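Local coordinates for protein putative tagatose-6-phosphate ketose/aldose isomerase (Escherichia coli, PDB 3C3J) that belongs to the sugar isomerase (SIS) family and is built around two SIS domains, its exact role being unsettled, at residues D35-A40 and F157-P162; L136-N141 and A181-V186. All coordinates share one frame; numbering follows the deposited sequence.

Contact 1: residues D35-A40 and F157-P162; sequences DALRSA and FALLMP
Two apolar contacts, Leu-37 against Leu-159 and Ala-40 against Phe-157, join helix 23-49 to an edge strand, 159-160, of the parallel sheet in the first SIS domain and to the residue two places before that strand, Phe-157. Between the leucines the touching atoms are methyls: CD2 of Leu-37 lies 3.6 Å from CD1 of Leu-159, and the two side chains cross at a slant. The Leu-159 side chain starts out alongside the helix rather than facing it, yet with CG anti to the backbone N (chi1 -177°) its end comes nearer helix 23-49; the side chain also touches Val-186 of helix 174-187.

One turn further along the helix an aromatic ring takes over. Phe-157 CE1 stands 3.7 Å from Ala-40 CB, and CZ of the same ring is 3.9 Å from that methyl. The Ala-40 carbonyl oxygen comes obliquely to the ring, 3.7 Å from Phe-157 CE1. Leu-41, the next residue of the helix, touches the same ring.

Polar groups serve other partners. Arg-38 points away from the strand, its NH1 and NH2 hydrogen-bonded to the carbonyl oxygens of Val-186 and Ala-185, and Asp-35 OD2 bonds to Ser-194 OG. The helix therefore meets the edge strand and its approach through methyl and ring carbons, with one carbonyl oxygen beside the ring, a join that rests on shape and van der Waals contact.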
ATOM      1  N   ASP A  35       6.862  24.892  19.457  1.00 18.21           N
ATOM      2  CA  ASP A  35       7.216  25.268  20.844  1.00 18.83           C
ATOM      3  C   ASP A  35       6.391  26.452  21.308  1.00 18.71           C
ATOM      4  O   ASP A  35       5.886  26.455  22.440  1.00 19.08           O
ATOM      5  CB  ASP A  35       8.704  25.602  21.007  1.00 19.48           C
ATOM      6  CG  ASP A  35       9.612  24.387  20.837  1.00 20.28           C
ATOM      7  OD1 ASP A  35       9.183  23.266  21.140  1.00 24.14           O
ATOM      8  OD2 ASP A  35      10.767  24.563  20.428  1.00 22.59           O
ATOM      9  N   ALA A  36       6.263  27.450  20.435  1.00 18.88           N
ATOM     10  CA  ALA A  36       5.489  28.658  20.726  1.00 19.94           C
ATOM     11  C   ALA A  36       3.991  28.352  20.904  1.00 20.96           C
ATOM     12  O   ALA A  36       3.328  28.977  21.737  1.00 21.57           O
ATOM     13  CB  ALA A  36       5.697  29.679  19.624  1.00 19.67           C
ATOM     14  N   LEU A  37       3.490  27.383  20.139  1.00 20.74           N
ATOM     15  CA  LEU A  37       2.075  26.978  20.139  1.00 21.61           C
ATOM     16  C   LEU A  37       1.773  25.822  21.096  1.00 21.83           C
ATOM     17  O   LEU A  37       0.616  25.375  21.183  1.00 22.28           O
ATOM     18  CB  LEU A  37       1.671  26.535  18.713  1.00 22.02           C
ATOM     19  CG  LEU A  37       1.302  27.603  17.699  1.00 23.89           C
ATOM     20  CD1 LEU A  37       2.224  28.809  17.812  1.00 29.03           C
ATOM     21  CD2 LEU A  37       1.369  26.999  16.293  1.00 22.72           C
ATOM     22  N   ARG A  38       2.779  25.351  21.834  1.00 21.28           N
ATOM     23  CA  ARG A  38       2.641  24.107  22.591  1.00 21.68           C
ATOM     24  C   ARG A  38       1.457  24.113  23.554  1.00 22.23           C
ATOM     25  O   ARG A  38       0.712  23.129  23.654  1.00 22.27           O
ATOM     26  CB  ARG A  38       3.918  23.823  23.366  1.00 21.21           C
ATOM     27  CG  ARG A  38       4.071  22.439  23.910  1.00 22.48           C
ATOM     28  CD  ARG A  38       4.431  21.435  22.798  1.00 22.95           C
ATOM     29  NE  ARG A  38       3.349  20.510  22.576  1.00 22.53           N
ATOM     30  CZ  ARG A  38       3.387  19.491  21.713  1.00 20.40           C
ATOM     31  NH1 ARG A  38       2.343  18.689  21.630  1.00 22.15           N
ATOM     32  NH2 ARG A  38       4.436  19.275  20.947  1.00 18.94           N
ATOM     33  N   SER A  39       1.288  25.201  24.292  1.00 22.93           N
ATOM     34  CA  SER A  39       0.264  25.183  25.339  1.00 23.83           C
ATOM     35  C   SER A  39      -1.158  25.215  24.721  1.00 23.54           C
ATOM     36  O   SER A  39      -2.055  24.520  25.198  1.00 24.42           O
ATOM     37  CB  SER A  39       0.525  26.274  26.372  1.00 24.71           C
ATOM     38  OG  SER A  39       0.023  27.501  25.929  1.00 27.40           O
ATOM     39  N   ALA A  40      -1.332  25.964  23.636  1.00 22.60           N
ATOM     40  CA  ALA A  40      -2.554  25.916  22.812  1.00 23.08           C
ATOM     41  C   ALA A  40      -2.831  24.510  22.220  1.00 22.87           C
ATOM     42  O   ALA A  40      -3.976  23.994  22.283  1.00 23.34           O
ATOM     43  CB  ALA A  40      -2.455  26.932  21.687  1.00 22.75           C
ATOM     44  N   PHE A 157      -8.065  22.535  15.114  1.00 21.07           N
ATOM     45  CA  PHE A 157      -6.900  23.341  15.455  1.00 21.21           C
ATOM     46  C   PHE A 157      -5.926  23.161  14.300  1.00 20.45           C
ATOM     47  O   PHE A 157      -5.451  22.066  14.074  1.00 20.55           O
ATOM     48  CB  PHE A 157      -6.265  22.853  16.759  1.00 22.04           C
ATOM     49  CG  PHE A 157      -5.103  23.701  17.244  1.00 22.25           C
ATOM     50  CD1 PHE A 157      -5.259  24.538  18.344  1.00 23.52           C
ATOM     51  CD2 PHE A 157      -3.864  23.649  16.619  1.00 23.26           C
ATOM     52  CE1 PHE A 157      -4.202  25.319  18.800  1.00 24.75           C
ATOM     53  CE2 PHE A 157      -2.803  24.435  17.063  1.00 24.55           C
ATOM     54  CZ  PHE A 157      -2.973  25.266  18.158  1.00 23.48           C
ATOM     55  N   ALA A 158      -5.639  24.227  13.585  1.00 19.71           N
ATOM     56  CA  ALA A 158      -4.813  24.133  12.388  1.00 19.95           C
ATOM     57  C   ALA A 158      -3.408  24.584  12.688  1.00 19.34           C
ATOM     58  O   ALA A 158      -3.173  25.564  13.400  1.00 19.60           O
ATOM     59  CB  ALA A 158      -5.371  24.946  11.286  1.00 19.54           C
ATOM     60  N   LEU A 159      -2.469  23.852  12.107  1.00 19.15           N
ATOM     61  CA  LEU A 159      -1.067  24.148  12.258  1.00 18.26           C
ATOM     62  C   LEU A 159      -0.497  24.555  10.890  1.00 17.18           C
ATOM     63  O   LEU A 159      -0.508  23.787   9.928  1.00 16.15           O
ATOM     64  CB  LEU A 159      -0.381  22.935  12.841  1.00 18.32           C
ATOM     65  CG  LEU A 159       1.080  22.960  13.185  1.00 20.37           C
ATOM     66  CD1 LEU A 159       1.397  24.135  14.130  1.00 22.41           C
ATOM     67  CD2 LEU A 159       1.387  21.572  13.825  1.00 20.69           C
ATOM     68  N   LEU A 160       0.011  25.769  10.832  1.00 16.55           N
ATOM     69  CA  LEU A 160       0.566  26.323   9.603  1.00 16.46           C
ATOM     70  C   LEU A 160       2.067  26.061   9.506  1.00 16.11           C
ATOM     71  O   LEU A 160       2.807  26.302  10.474  1.00 16.79           O
ATOM     72  CB  LEU A 160       0.291  27.827   9.577  1.00 16.82           C
ATOM     73  CG  LEU A 160       0.558  28.568   8.269  1.00 17.01           C
ATOM     74  CD1 LEU A 160      -0.321  28.055   7.125  1.00 18.35           C
ATOM     75  CD2 LEU A 160       0.351  30.092   8.504  1.00 17.02           C
HETATM   76  N   MSE A 161       2.523  25.598   8.347  1.00 15.52           N
HETATM   77  CA  MSE A 161       3.952  25.303   8.141  1.00 15.45           C
HETATM   78  C   MSE A 161       4.649  26.621   7.781  1.00 15.42           C
HETATM   79  O   MSE A 161       3.959  27.599   7.425  1.00 14.80           O
HETATM   80  CB  MSE A 161       4.133  24.275   7.022  1.00 15.29           C
HETATM   81  CG  MSE A 161       3.517  22.935   7.287  1.00 16.21           C
HETATM   82 SE   MSE A 161       4.267  22.060   8.871  1.00 22.37          SE
HETATM   83  CE  MSE A 161       3.058  22.675  10.317  1.00 14.98           C
ATOM     84  N   PRO A 162       5.994  26.676   7.901  1.00 15.05           N
ATOM     85  CA  PRO A 162       6.697  27.887   7.471  1.00 14.55           C
ATOM     86  C   PRO A 162       6.433  28.225   5.999  1.00 14.63           C
ATOM     87  O   PRO A 162       6.247  27.341   5.163  1.00 13.79           O
ATOM     88  CB  PRO A 162       8.173  27.557   7.736  1.00 14.70           C
ATOM     89  CG  PRO A 162       8.096  26.461   8.819  1.00 15.30           C
ATOM     90  CD  PRO A 162       6.923  25.672   8.435  1.00 14.67           C
TER

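Contact 2: residues L136-N141 and A181-V186; sequences LPITCN and ASCLAV
Strand 136-139 and helix 181-186 run roughly antiparallel, with 145° between their directions, their axes 10.1 Å apart at closest approach and Ile-138 and Cys-183 as the nearest CA pair. This is a helix laid over one face of a parallel alpha/beta sheet, the three-layer arrangement of the SIS domain. Leu-136 and Ile-138, alternate residues of the strand, both turn toward the helix, whereas Pro-137 packs on Leu-146 and Ala-150 of helix 145-151 on the other face.

Ile-138 is the central side chain. Its two branches part at CB: CG2 reaches Ser-182 CB at 4.5 Å, a loose approach, while CG1 stands anti to the carbonyl carbon (chi1 -61°) and carries CD1 to the beginning of the Cys-183 side chain. Leu-136 adds a lighter touch, with CD2 4.3 Å from Val-186 CG1.

Ser-182 is buried, but its hydroxyl is provided for: OG is hydrogen-bonded to Thr-178 O one turn earlier and to Ser-30 OG of helix 23-49. Cys-183 also touches Ile-71 of helix 63-79. In the closest approach between strand and helix, Ile-138 CD1 sits 3.9 Å from Cys-183 CB and 4.0 Å from Cys-183 CA.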
ATOM      1  N   LEU A 136      -7.149  18.326  13.008  1.00 15.05           N
ATOM      2  CA  LEU A 136      -5.867  19.002  13.084  1.00 14.85           C
ATOM      3  C   LEU A 136      -5.252  19.039  11.682  1.00 14.43           C
ATOM      4  O   LEU A 136      -4.442  18.197  11.328  1.00 12.94           O
ATOM      5  CB  LEU A 136      -4.930  18.288  14.050  1.00 14.51           C
ATOM      6  CG  LEU A 136      -3.636  19.057  14.429  1.00 17.02           C
ATOM      7  CD1 LEU A 136      -3.876  19.853  15.681  1.00 20.54           C
ATOM      8  CD2 LEU A 136      -2.464  18.096  14.614  1.00 19.04           C
ATOM      9  N   PRO A 137      -5.660  20.012  10.861  1.00 14.32           N
ATOM     10  CA  PRO A 137      -4.954  20.166   9.594  1.00 14.21           C
ATOM     11  C   PRO A 137      -3.518  20.651   9.775  1.00 14.38           C
ATOM     12  O   PRO A 137      -3.238  21.498  10.635  1.00 14.09           O
ATOM     13  CB  PRO A 137      -5.787  21.197   8.836  1.00 14.14           C
ATOM     14  CG  PRO A 137      -7.039  21.363   9.652  1.00 16.51           C
ATOM     15  CD  PRO A 137      -6.738  20.995  11.027  1.00 14.38           C
ATOM     16  N   ILE A 138      -2.618  20.075   8.984  1.00 13.93           N
ATOM     17  CA  ILE A 138      -1.213  20.482   8.943  1.00 13.72           C
ATOM     18  C   ILE A 138      -0.990  20.868   7.492  1.00 13.63           C
ATOM     19  O   ILE A 138      -1.025  20.012   6.585  1.00 13.99           O
ATOM     20  CB  ILE A 138      -0.279  19.347   9.414  1.00 14.10           C
ATOM     21  CG1 ILE A 138      -0.621  18.973  10.859  1.00 13.34           C
ATOM     22  CG2 ILE A 138       1.200  19.744   9.282  1.00 14.24           C
ATOM     23  CD1 ILE A 138       0.229  17.813  11.509  1.00 12.92           C
ATOM     24  N   THR A 139      -0.791  22.159   7.271  1.00 13.16           N
ATOM     25  CA  THR A 139      -0.900  22.742   5.938  1.00 14.57           C
ATOM     26  C   THR A 139       0.094  23.904   5.703  1.00 14.54           C
ATOM     27  O   THR A 139       0.525  24.571   6.640  1.00 13.53           O
ATOM     28  CB  THR A 139      -2.385  23.187   5.686  1.00 14.51           C
ATOM     29  OG1 THR A 139      -2.546  23.675   4.352  1.00 16.95           O
ATOM     30  CG2 THR A 139      -2.834  24.259   6.694  1.00 14.92           C
ATOM     31  N   CYS A 140       0.435  24.128   4.436  1.00 15.36           N
ATOM     32  CA  CYS A 140       1.431  25.136   4.053  1.00 16.75           C
ATOM     33  C   CYS A 140       0.853  26.450   3.512  1.00 18.14           C
ATOM     34  O   CYS A 140       1.620  27.346   3.166  1.00 19.19           O
ATOM     35  CB  CYS A 140       2.436  24.532   3.043  1.00 16.30           C
ATOM     36  SG  CYS A 140       3.203  22.976   3.615  1.00 18.50           S
ATOM     37  N   ASN A 141      -0.475  26.603   3.508  1.00 18.64           N
ATOM     38  CA  ASN A 141      -1.143  27.768   2.932  1.00 19.27           C
ATOM     39  C   ASN A 141      -2.146  28.389   3.901  1.00 19.08           C
ATOM     40  O   ASN A 141      -3.206  27.824   4.189  1.00 18.67           O
ATOM     41  CB  ASN A 141      -1.840  27.353   1.620  1.00 20.17           C
ATOM     42  CG  ASN A 141      -2.451  28.519   0.858  1.00 20.09           C
ATOM     43  OD1 ASN A 141      -2.091  29.674   1.066  1.00 21.98           O
ATOM     44  ND2 ASN A 141      -3.347  28.205  -0.084  1.00 21.68           N
ATOM     45  N   ALA A 181       7.717  16.046   9.970  1.00 13.73           N
ATOM     46  CA  ALA A 181       8.445  16.404  11.196  1.00 13.73           C
ATOM     47  C   ALA A 181       7.523  17.083  12.194  1.00 13.00           C
ATOM     48  O   ALA A 181       7.595  16.813  13.394  1.00 12.46           O
ATOM     49  CB  ALA A 181       9.620  17.320  10.869  1.00 12.64           C
ATOM     50  N   SER A 182       6.642  17.950  11.692  1.00 13.50           N
ATOM     51  CA  SER A 182       5.676  18.635  12.565  1.00 13.89           C
ATOM     52  C   SER A 182       4.713  17.647  13.246  1.00 13.81           C
ATOM     53  O   SER A 182       4.492  17.728  14.458  1.00 13.65           O
ATOM     54  CB  SER A 182       4.903  19.711  11.804  1.00 14.14           C
ATOM     55  OG  SER A 182       5.815  20.601  11.172  1.00 16.44           O
ATOM     56  N   CYS A 183       4.153  16.725  12.470  1.00 13.51           N
ATOM     57  CA  CYS A 183       3.244  15.719  13.011  1.00 13.43           C
ATOM     58  C   CYS A 183       3.916  14.867  14.092  1.00 12.90           C
ATOM     59  O   CYS A 183       3.356  14.687  15.158  1.00 13.06           O
ATOM     60  CB  CYS A 183       2.673  14.820  11.913  1.00 12.75           C
ATOM     61  SG  CYS A 183       1.280  13.804  12.503  1.00 15.60           S
ATOM     62  N   LEU A 184       5.137  14.408  13.832  1.00 13.15           N
ATOM     63  CA  LEU A 184       5.902  13.663  14.821  1.00 13.06           C
ATOM     64  C   LEU A 184       6.091  14.502  16.100  1.00 13.89           C
ATOM     65  O   LEU A 184       5.880  14.001  17.211  1.00 14.00           O
ATOM     66  CB  LEU A 184       7.249  13.252  14.230  1.00 13.81           C
ATOM     67  CG  LEU A 184       7.281  12.144  13.183  1.00 12.02           C
ATOM     68  CD1 LEU A 184       8.692  12.101  12.530  1.00 12.60           C
ATOM     69  CD2 LEU A 184       6.923  10.748  13.767  1.00 12.69           C
ATOM     70  N   ALA A 185       6.417  15.789  15.938  1.00 13.33           N
ATOM     71  CA  ALA A 185       6.684  16.677  17.070  1.00 13.33           C
ATOM     72  C   ALA A 185       5.442  16.956  17.871  1.00 13.88           C
ATOM     73  O   ALA A 185       5.522  17.116  19.077  1.00 13.83           O
ATOM     74  CB  ALA A 185       7.314  17.983  16.622  1.00 13.74           C
ATOM     75  N   VAL A 186       4.291  17.011  17.205  1.00 14.15           N
ATOM     76  CA  VAL A 186       3.033  17.261  17.896  1.00 14.66           C
ATOM     77  C   VAL A 186       2.717  16.100  18.820  1.00 15.14           C
ATOM     78  O   VAL A 186       2.383  16.319  19.984  1.00 15.64           O
ATOM     79  CB  VAL A 186       1.847  17.489  16.913  1.00 14.29           C
ATOM     80  CG1 VAL A 186       0.482  17.349  17.657  1.00 14.24           C
ATOM     81  CG2 VAL A 186       1.978  18.900  16.220  1.00 14.61           C
TER

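Overall arrangement
Contacts 1 and 2, with centres 8 Å apart, involve neighbouring strands of one parallel sheet, and their segments alternate along the chain. Strand 159-160 of contact 1 and the residue after it are bound to strand 133-139 of contact 2 by probable hydrogen bonds, Leu-159 N to Pro-137 O at 2.9 Å and Met-161 N to Thr-139 O at 2.8 Å. Selenomethionine Met-161 bridges them further, its SE packing 3.1 Å from Ser-182 OG. The helices meet as well, Ser-182 and Ala-185 both packing on Ile-34 of helix 23-49. Helices 23-49 and 174-187 thus pack beside adjacent strands and on each other, and both contacts lie on the same side of the chain's centre.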